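Side-chain contacts in xyloglucan-specific endo-beta-1,4-glucanase (Uncultured bacterium, PDB 4W88), which hydrolyses internal beta-1,4-glucosidic bonds in the backbone of xyloglucan, as a family 5 glycoside hydrolase: residues 136-139 with 140-144; 74-77 with 78-82; 254-258 with 259-263. The protein carries 1 engineered substitution. All blocks are in the same frame, centred on the assembly; numbering follows the deposited sequence.

Interaction 1 (136-139 with 140-144)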
loop_
_atom_site.group_PDB
_atom_site.type_symbol
_atom_site.label_atom_id
_atom_site.label_comp_id
_atom_site.label_asym_id
_atom_site.label_seq_id
_atom_site.Cartn_x
_atom_site.Cartn_y
_atom_site.Cartn_z
ATOM N N LYS A 136 -0.311 -6.110 19.021
ATOM C CA LYS A 136 0.853 -5.787 19.838
ATOM C C LYS A 136 1.918 -6.933 19.875
ATOM O O LYS A 136 3.078 -6.712 19.990
ATOM C CB LYS A 136 0.388 -5.401 21.270
ATOM C CG LYS A 136 1.494 -4.986 22.144
ATOM C CD LYS A 136 1.223 -4.426 23.529
ATOM C CE LYS A 136 -0.131 -4.700 23.986
ATOM N NZ LYS A 136 -0.214 -4.125 25.361
ATOM N N ASP A 137 1.465 -8.164 19.952
ATOM C CA ASP A 137 2.325 -9.321 20.179
ATOM C C ASP A 137 2.847 -9.930 18.871
ATOM O O ASP A 137 3.597 -10.894 18.887
ATOM C CB ASP A 137 1.554 -10.405 20.992
ATOM C CG ASP A 137 1.236 -9.956 22.390
ATOM O OD1 ASP A 137 1.957 -9.092 22.965
ATOM O OD2 ASP A 137 0.253 -10.471 22.951
ATOM N N TYR A 138 2.468 -9.339 17.739
ATOM C CA TYR A 138 2.859 -9.873 16.427
ATOM C C TYR A 138 4.299 -9.456 16.168
ATOM O O TYR A 138 4.741 -8.374 16.602
ATOM C CB TYR A 138 1.929 -9.368 15.339
ATOM C CG TYR A 138 0.581 -10.045 15.266
ATOM C CD1 TYR A 138 -0.262 -10.034 16.364
ATOM C CD2 TYR A 138 0.181 -10.727 14.136
ATOM C CE1 TYR A 138 -1.515 -10.603 16.332
ATOM C CE2 TYR A 138 -1.071 -11.311 14.091
ATOM C CZ TYR A 138 -1.887 -11.321 15.239
ATOM O OH TYR A 138 -3.120 -11.933 15.214
ATOM N N ASP A 139 5.051 -10.324 15.481
ATOM C CA ASP A 139 6.469 -10.094 15.272
ATOM C C ASP A 139 6.810 -9.043 14.193
ATOM O O ASP A 139 5.902 -8.382 13.650
ATOM C CB ASP A 139 7.195 -11.440 15.078
ATOM C CG ASP A 139 7.041 -12.019 13.698
ATOM O OD1 ASP A 139 6.600 -11.322 12.745
ATOM O OD2 ASP A 139 7.353 -13.245 13.633
ATOM N N GLU A 140 8.123 -8.848 13.986
ATOM C CA GLU A 140 8.603 -7.764 13.174
ATOM C C GLU A 140 8.273 -7.904 11.644
ATOM O O GLU A 140 8.590 -6.985 10.840
ATOM C CB GLU A 140 10.118 -7.617 13.384
ATOM C CG GLU A 140 10.980 -8.573 12.559
ATOM C CD GLU A 140 10.934 -10.082 12.872
ATOM O OE1 GLU A 140 10.557 -10.439 14.001
ATOM O OE2 GLU A 140 11.283 -10.935 11.941
ATOM N N LYS A 141 7.803 -9.070 11.230
ATOM C CA LYS A 141 7.415 -9.265 9.866
ATOM C C LYS A 141 6.084 -8.497 9.551
ATOM O O LYS A 141 5.778 -8.257 8.367
ATOM C CB LYS A 141 7.234 -10.714 9.526
ATOM C CG LYS A 141 8.474 -11.604 9.672
ATOM C CD LYS A 141 8.346 -13.004 9.042
ATOM C CE LYS A 141 9.496 -13.898 9.360
ATOM N NZ LYS A 141 9.301 -15.052 8.431
ATOM N N LEU A 142 5.312 -8.144 10.581
ATOM C CA LEU A 142 4.090 -7.328 10.403
ATOM C C LEU A 142 4.495 -5.833 10.545
ATOM O O LEU A 142 5.035 -5.397 11.575
ATOM C CB LEU A 142 3.022 -7.658 11.442
ATOM C CG LEU A 142 1.738 -6.764 11.479
ATOM C CD1 LEU A 142 1.037 -6.839 10.156
ATOM C CD2 LEU A 142 0.808 -7.229 12.550
HETATM N N MSE A 143 4.145 -5.053 9.499
HETATM C CA MSE A 143 4.402 -3.631 9.405
HETATM C C MSE A 143 3.082 -2.921 9.249
HETATM O O MSE A 143 2.074 -3.530 8.771
HETATM C CB MSE A 143 5.259 -3.431 8.169
HETATM C CG MSE A 143 6.530 -4.262 8.212
HETATM SE SE MSE A 143 7.732 -3.907 6.686
HETATM C CE MSE A 143 6.896 -4.989 5.323
ATOM N N PHE A 144 3.019 -1.678 9.730
ATOM C CA PHE A 144 1.819 -0.865 9.651
ATOM C C PHE A 144 2.083 0.313 8.710
ATOM O O PHE A 144 3.115 0.990 8.815
ATOM C CB PHE A 144 1.428 -0.269 11.014
ATOM C CG PHE A 144 1.109 -1.256 12.114
ATOM C CD1 PHE A 144 0.652 -2.575 11.899
ATOM C CD2 PHE A 144 1.150 -0.791 13.445
ATOM C CE1 PHE A 144 0.374 -3.418 12.970
ATOM C CE2 PHE A 144 0.805 -1.609 14.483
ATOM C CZ PHE A 144 0.411 -2.922 14.248
#
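Asp139 takes the backbone N-H of Lys141 with its carboxylate. OD1 of Asp139 lies 3.0 Å from N of Lys141, with an N-H...O angle of 150°. The donor comes from above the carboxylate plane. The torsion explains the reach: chi1 of Asp139 (79°) sets CG between the backbone N and the carbonyl carbon, which carries OD1 to the N-H of Lys141. OD1 of Asp139 also lies 3.3 Å from CB of Lys141. The backbone closes the same loop, with N of Leu142 3.1 Å from O of Asp139.

The Glu140 chain, bent at chi2, crosses that of Asp139 at a slant, their carboxylate planes 35° apart. OD1 of Asp139 and OE1 of Glu140 are 4.2 Å apart, so the like charges probably repel somewhat. The CD2 branch of Leu142 comes against the base of Tyr138. It is 3.7 Å from CB of Tyr138 and meets the ring obliquely.

Further out, Arg191 holds three backbone oxygens, those of Tyr138, Asp139 and Leu142, through its guanidinium nitrogens. The Tyr138 hydroxyl hydrogen-bonds to Asp89 of helix 78-92, and the Lys141 ammonium hydrogen-bonds to the backbone O of Gly95. Leu142 is buried on Ile98 of the adjacent strand 97-101.

The pattern is an Asx turn laid on a type I beta turn from Asp139 to Leu142. It brings the chain from helix 117-134 into strand 142-145, one of the alpha-to-beta connections of the TIM barrel.

Interaction 2 (74-77 with 78-82). Engineered in segment 74-77: Thr75 (natural residue Pro).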
loop_
_atom_site.group_PDB
_atom_site.type_symbol
_atom_site.label_atom_id
_atom_site.label_comp_id
_atom_site.label_asym_id
_atom_site.label_seq_id
_atom_site.Cartn_x
_atom_site.Cartn_y
_atom_site.Cartn_z
ATOM N N TYR A 74 -14.249 6.149 18.294
ATOM C CA TYR A 74 -14.144 5.510 17.017
ATOM C C TYR A 74 -13.894 3.985 17.182
ATOM O O TYR A 74 -13.004 3.423 16.530
ATOM C CB TYR A 74 -13.054 6.160 16.173
ATOM C CG TYR A 74 -13.294 7.587 15.839
ATOM C CD1 TYR A 74 -14.233 7.970 14.892
ATOM C CD2 TYR A 74 -12.507 8.563 16.388
ATOM C CE1 TYR A 74 -14.419 9.316 14.619
ATOM C CE2 TYR A 74 -12.650 9.905 16.076
ATOM C CZ TYR A 74 -13.609 10.278 15.176
ATOM O OH TYR A 74 -13.827 11.580 14.737
ATOM N N THR A 75 -14.615 3.362 18.106
ATOM C CA THR A 75 -14.361 1.974 18.420
ATOM C C THR A 75 -14.607 1.086 17.156
ATOM O O THR A 75 -15.669 1.153 16.514
ATOM C CB THR A 75 -15.295 1.504 19.529
ATOM O OG1 THR A 75 -15.022 2.297 20.631
ATOM C CG2 THR A 75 -15.091 -0.002 19.895
ATOM N N ILE A 76 -13.628 0.269 16.828
ATOM C CA ILE A 76 -13.749 -0.659 15.709
ATOM C C ILE A 76 -14.665 -1.819 16.110
ATOM O O ILE A 76 -14.476 -2.476 17.176
ATOM C CB ILE A 76 -12.386 -1.180 15.247
ATOM C CG1 ILE A 76 -11.355 -0.046 14.928
ATOM C CG2 ILE A 76 -12.539 -2.140 14.092
ATOM C CD1 ILE A 76 -9.938 -0.550 14.781
ATOM N N SER A 77 -15.687 -2.068 15.287
ATOM C CA SER A 77 -16.634 -3.147 15.569
ATOM C C SER A 77 -15.850 -4.433 15.815
ATOM O O SER A 77 -14.951 -4.778 15.051
ATOM C CB SER A 77 -17.579 -3.346 14.397
ATOM O OG SER A 77 -18.633 -4.178 14.790
ATOM N N ALA A 78 -16.191 -5.139 16.898
ATOM C CA ALA A 78 -15.438 -6.334 17.260
ATOM C C ALA A 78 -15.378 -7.354 16.156
ATOM O O ALA A 78 -14.311 -8.011 15.988
ATOM C CB ALA A 78 -16.007 -6.977 18.520
ATOM N N ASP A 79 -16.475 -7.569 15.427
ATOM C CA ASP A 79 -16.494 -8.578 14.398
ATOM C C ASP A 79 -15.516 -8.240 13.246
ATOM O O ASP A 79 -14.856 -9.105 12.656
ATOM C CB ASP A 79 -17.910 -8.736 13.858
ATOM C CG ASP A 79 -18.563 -7.361 13.275
ATOM O OD1 ASP A 79 -18.246 -6.193 13.472
ATOM O OD2 ASP A 79 -19.559 -7.452 12.564
ATOM N N TRP A 80 -15.444 -6.952 12.908
ATOM C CA TRP A 80 -14.552 -6.475 11.887
ATOM C C TRP A 80 -13.089 -6.590 12.319
ATOM O O TRP A 80 -12.251 -7.144 11.537
ATOM C CB TRP A 80 -14.849 -5.049 11.475
ATOM C CG TRP A 80 -14.037 -4.562 10.355
ATOM C CD1 TRP A 80 -13.081 -3.603 10.371
ATOM C CD2 TRP A 80 -14.140 -4.998 9.001
ATOM N NE1 TRP A 80 -12.592 -3.414 9.100
ATOM C CE2 TRP A 80 -13.231 -4.270 8.255
ATOM C CE3 TRP A 80 -14.933 -5.960 8.359
ATOM C CZ2 TRP A 80 -13.081 -4.445 6.876
ATOM C CZ3 TRP A 80 -14.838 -6.124 7.005
ATOM C CH2 TRP A 80 -13.929 -5.341 6.257
ATOM N N LEU A 81 -12.781 -6.141 13.537
ATOM C CA LEU A 81 -11.438 -6.336 14.002
ATOM C C LEU A 81 -11.013 -7.827 14.029
ATOM O O LEU A 81 -9.875 -8.148 13.608
ATOM C CB LEU A 81 -11.295 -5.749 15.404
ATOM C CG LEU A 81 -9.888 -5.810 16.011
ATOM C CD1 LEU A 81 -8.896 -5.091 15.174
ATOM C CD2 LEU A 81 -9.902 -5.126 17.364
ATOM N N ALA A 82 -11.901 -8.715 14.462
ATOM C CA ALA A 82 -11.653 -10.154 14.435
ATOM C C ALA A 82 -11.368 -10.682 13.040
ATOM O O ALA A 82 -10.437 -11.457 12.846
ATOM C CB ALA A 82 -12.733 -10.924 15.116
#
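Ile76 points its CG2 branch into the angle between Trp80 and Leu81. The methyl approaches the indole at its edge, near the ring plane, with CG2 of Ile76 4.0 Å from CD1 of Trp80. The same methyl lies 4.0 Å from CB of Leu81. The Ile76 and Leu81 side chains cross at about a right angle, and the touch is at CB, the base of the leucine. CG2 of Ile76 stands anti to the backbone N, while CG1 lies beside it (chi1 -53°), and this turns the CG2 methyl to the helix.

Ser77 is the N-cap residue, but its side chain makes no capping bond. Its OG stands anti to the backbone N (chi1 -168°) and faces the carboxylate of Asp79. OG of Ser77 and OD1 of Asp79 are modelled only 2.4 Å apart. Ser77 has two conformers, so this very short bond is doubtful in detail. The first helical turn is closed by the backbone: N of Leu81 donates to O of Ser77 at 3.0 Å, almost straight at 173°. Asp79 lies in that first turn, where a negative charge would probably suit the helix dipole.

Outside the contact, the Trp80 ring stacks on His67 and meets Phe64 nearly at right angles. Ile76 also touches Leu131 and Leu81 touches Ala134, both of helix 117-134.

Ile76 just before the N-cap and Leu81 at the fourth helical position form a hydrophobic staple. This motif marks the N-terminal end of helix 78-92, an outer helix of the TIM barrel.

Interaction 3 (254-258 with 259-263)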
loop_
_atom_site.group_PDB
_atom_site.type_symbol
_atom_site.label_atom_id
_atom_site.label_comp_id
_atom_site.label_asym_id
_atom_site.label_seq_id
_atom_site.Cartn_x
_atom_site.Cartn_y
_atom_site.Cartn_z
ATOM N N ASN A 254 14.851 8.951 -9.891
ATOM C CA ASN A 254 15.980 9.786 -9.452
ATOM C C ASN A 254 15.575 10.790 -8.384
ATOM O O ASN A 254 16.378 11.154 -7.528
ATOM C CB ASN A 254 16.653 10.396 -10.658
ATOM C CG ASN A 254 17.446 9.343 -11.427
ATOM O OD1 ASN A 254 17.752 8.239 -10.918
ATOM N ND2 ASN A 254 17.745 9.641 -12.646
ATOM N N ASN A 255 14.323 11.215 -8.385
ATOM C CA ASN A 255 13.858 12.035 -7.290
ATOM C C ASN A 255 13.710 11.257 -5.982
ATOM O O ASN A 255 14.062 11.748 -4.900
ATOM C CB ASN A 255 12.570 12.722 -7.664
ATOM C CG ASN A 255 12.819 13.923 -8.543
ATOM O OD1 ASN A 255 13.906 14.550 -8.534
ATOM N ND2 ASN A 255 11.846 14.251 -9.315
ATOM N N ILE A 256 13.193 10.037 -6.073
ATOM C CA ILE A 256 13.108 9.158 -4.922
ATOM C C ILE A 256 14.525 8.924 -4.337
ATOM O O ILE A 256 14.716 8.998 -3.119
ATOM C CB ILE A 256 12.392 7.852 -5.289
ATOM C CG1 ILE A 256 10.914 8.160 -5.660
ATOM C CG2 ILE A 256 12.405 6.891 -4.114
ATOM C CD1 ILE A 256 10.164 7.061 -6.403
ATOM N N LYS A 257 15.503 8.689 -5.212
ATOM C CA LYS A 257 16.898 8.574 -4.812
ATOM C C LYS A 257 17.430 9.868 -4.103
ATOM O O LYS A 257 18.031 9.810 -3.022
ATOM C CB LYS A 257 17.761 8.234 -6.054
ATOM C CG LYS A 257 18.182 6.762 -6.103
ATOM C CD LYS A 257 19.275 6.473 -7.148
ATOM C CE LYS A 257 20.650 6.678 -6.609
ATOM N NZ LYS A 257 21.055 5.600 -5.679
ATOM N N LYS A 258 17.228 11.022 -4.734
ATOM C CA LYS A 258 17.741 12.285 -4.213
ATOM C C LYS A 258 17.207 12.533 -2.810
ATOM O O LYS A 258 17.933 12.932 -1.891
ATOM C CB LYS A 258 17.253 13.410 -5.124
ATOM C CG LYS A 258 17.911 14.771 -5.025
ATOM C CD LYS A 258 17.603 15.462 -6.354
ATOM C CE LYS A 258 18.429 16.694 -6.600
ATOM N NZ LYS A 258 17.768 17.842 -5.935
ATOM N N TYR A 259 15.925 12.351 -2.621
ATOM C CA TYR A 259 15.320 12.806 -1.358
ATOM C C TYR A 259 15.211 11.749 -0.272
ATOM O O TYR A 259 15.050 12.098 0.884
ATOM C CB TYR A 259 13.946 13.381 -1.653
ATOM C CG TYR A 259 13.982 14.729 -2.332
ATOM C CD1 TYR A 259 14.068 15.889 -1.571
ATOM C CD2 TYR A 259 13.957 14.855 -3.712
ATOM C CE1 TYR A 259 14.120 17.125 -2.171
ATOM C CE2 TYR A 259 14.032 16.112 -4.315
ATOM C CZ TYR A 259 14.103 17.223 -3.520
ATOM O OH TYR A 259 14.164 18.476 -4.017
ATOM N N LEU A 260 15.307 10.467 -0.650
ATOM C CA LEU A 260 15.069 9.370 0.287
ATOM C C LEU A 260 16.217 8.360 0.280
ATOM O O LEU A 260 16.937 8.226 1.264
ATOM C CB LEU A 260 13.665 8.707 0.019
ATOM C CG LEU A 260 12.460 9.613 0.254
ATOM C CD1 LEU A 260 11.139 8.995 -0.247
ATOM C CD2 LEU A 260 12.315 9.956 1.696
ATOM N N ILE A 261 16.416 7.669 -0.831
ATOM C CA ILE A 261 17.316 6.511 -0.812
ATOM C C ILE A 261 18.713 6.990 -0.499
ATOM O O ILE A 261 19.434 6.363 0.303
ATOM C CB ILE A 261 17.294 5.757 -2.148
ATOM C CG1 ILE A 261 15.907 5.154 -2.390
ATOM C CG2 ILE A 261 18.389 4.701 -2.208
ATOM C CD1 ILE A 261 15.673 4.710 -3.811
ATOM N N ASP A 262 19.140 8.070 -1.145
ATOM C CA ASP A 262 20.549 8.532 -0.954
ATOM C C ASP A 262 20.791 9.302 0.363
ATOM O O ASP A 262 21.884 9.632 0.718
ATOM C CB ASP A 262 21.008 9.327 -2.145
ATOM C CG ASP A 262 21.144 8.488 -3.433
ATOM O OD1 ASP A 262 21.160 7.206 -3.430
ATOM O OD2 ASP A 262 21.238 9.140 -4.479
ATOM N N LYS A 263 19.703 9.532 1.074
ATOM C CA LYS A 263 19.791 9.982 2.405
ATOM C C LYS A 263 19.632 8.862 3.409
ATOM O O LYS A 263 19.567 9.120 4.622
ATOM C CB LYS A 263 18.703 11.020 2.668
ATOM C CG LYS A 263 18.748 12.293 1.835
ATOM C CD LYS A 263 17.750 13.238 2.520
ATOM C CE LYS A 263 17.543 14.554 1.817
ATOM N NZ LYS A 263 18.819 15.309 1.726
#
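Lys257 and Asp262 form the salt bridge of this stretch. NZ of Lys257 lies 2.8 Å from OD1 of Asp262, and OD1 accepts with its syn lone pair, on the side of the other oxygen. The lysine chain bends at its far end (chi3 87°, chi4 74°), and this curls the ammonium back to the carboxylate five residues on. The same ammonium also pairs with Asp297, so one charge is shared by two acids.

The backbone bonds widen here. N of Tyr259 still donates to O of Asn255 in the alpha pattern, at 3.0 Å. O of Ile256 then takes two donors from opposite faces of its plane. N of Leu260, at 2.9 Å, keeps alpha spacing but is the more bent (135°). N of Ile261 is at 3.1 Å. N of Asp262 reaches O of Lys257 at 2.8 Å, in the carbonyl plane and on a lone pair. The i+5 bonds of Ile261 and Asp262 mark a pi-type turn.

Among apolar contacts, Ile256 and Ile261 share that five-residue spacing, CG2 to CD1 3.9 Å. CD1 of Ile261 also touches CG of Lys257. Lys258 and Tyr259 run side by side.

At the ring edge, O of Asn255 lies in the plane of Tyr259.

Around helix 246-261, the Tyr259 hydroxyl hydrogen-bonds to Glu204, and its ring touches helix 204-208. Ile256 and Leu260 face the barrel, packing on strands 218-223 and 267-272.

All three contacts belong to the outer layer and connections of one TIM barrel. Interactions 1 and 2 are the closest pair but do not touch, with centres 19 Å and nearest atoms about 8 Å apart. Helix 78-92 joins them: interaction 2 starts it, and Tyr138 of interaction 1 packs farther along it. Interaction 3 lies on the opposite side of the chain's centre from interaction 2, with centres 38 Å apart. Its centre is 27 Å from that of interaction 1. None of their residues lines the glycan pocket. The side chain of Ile256 is about 11 Å from a bound glucose unit, so not in contact with it, while strand 142-145, entered through interaction 1, leads on to pocket residue Glu149.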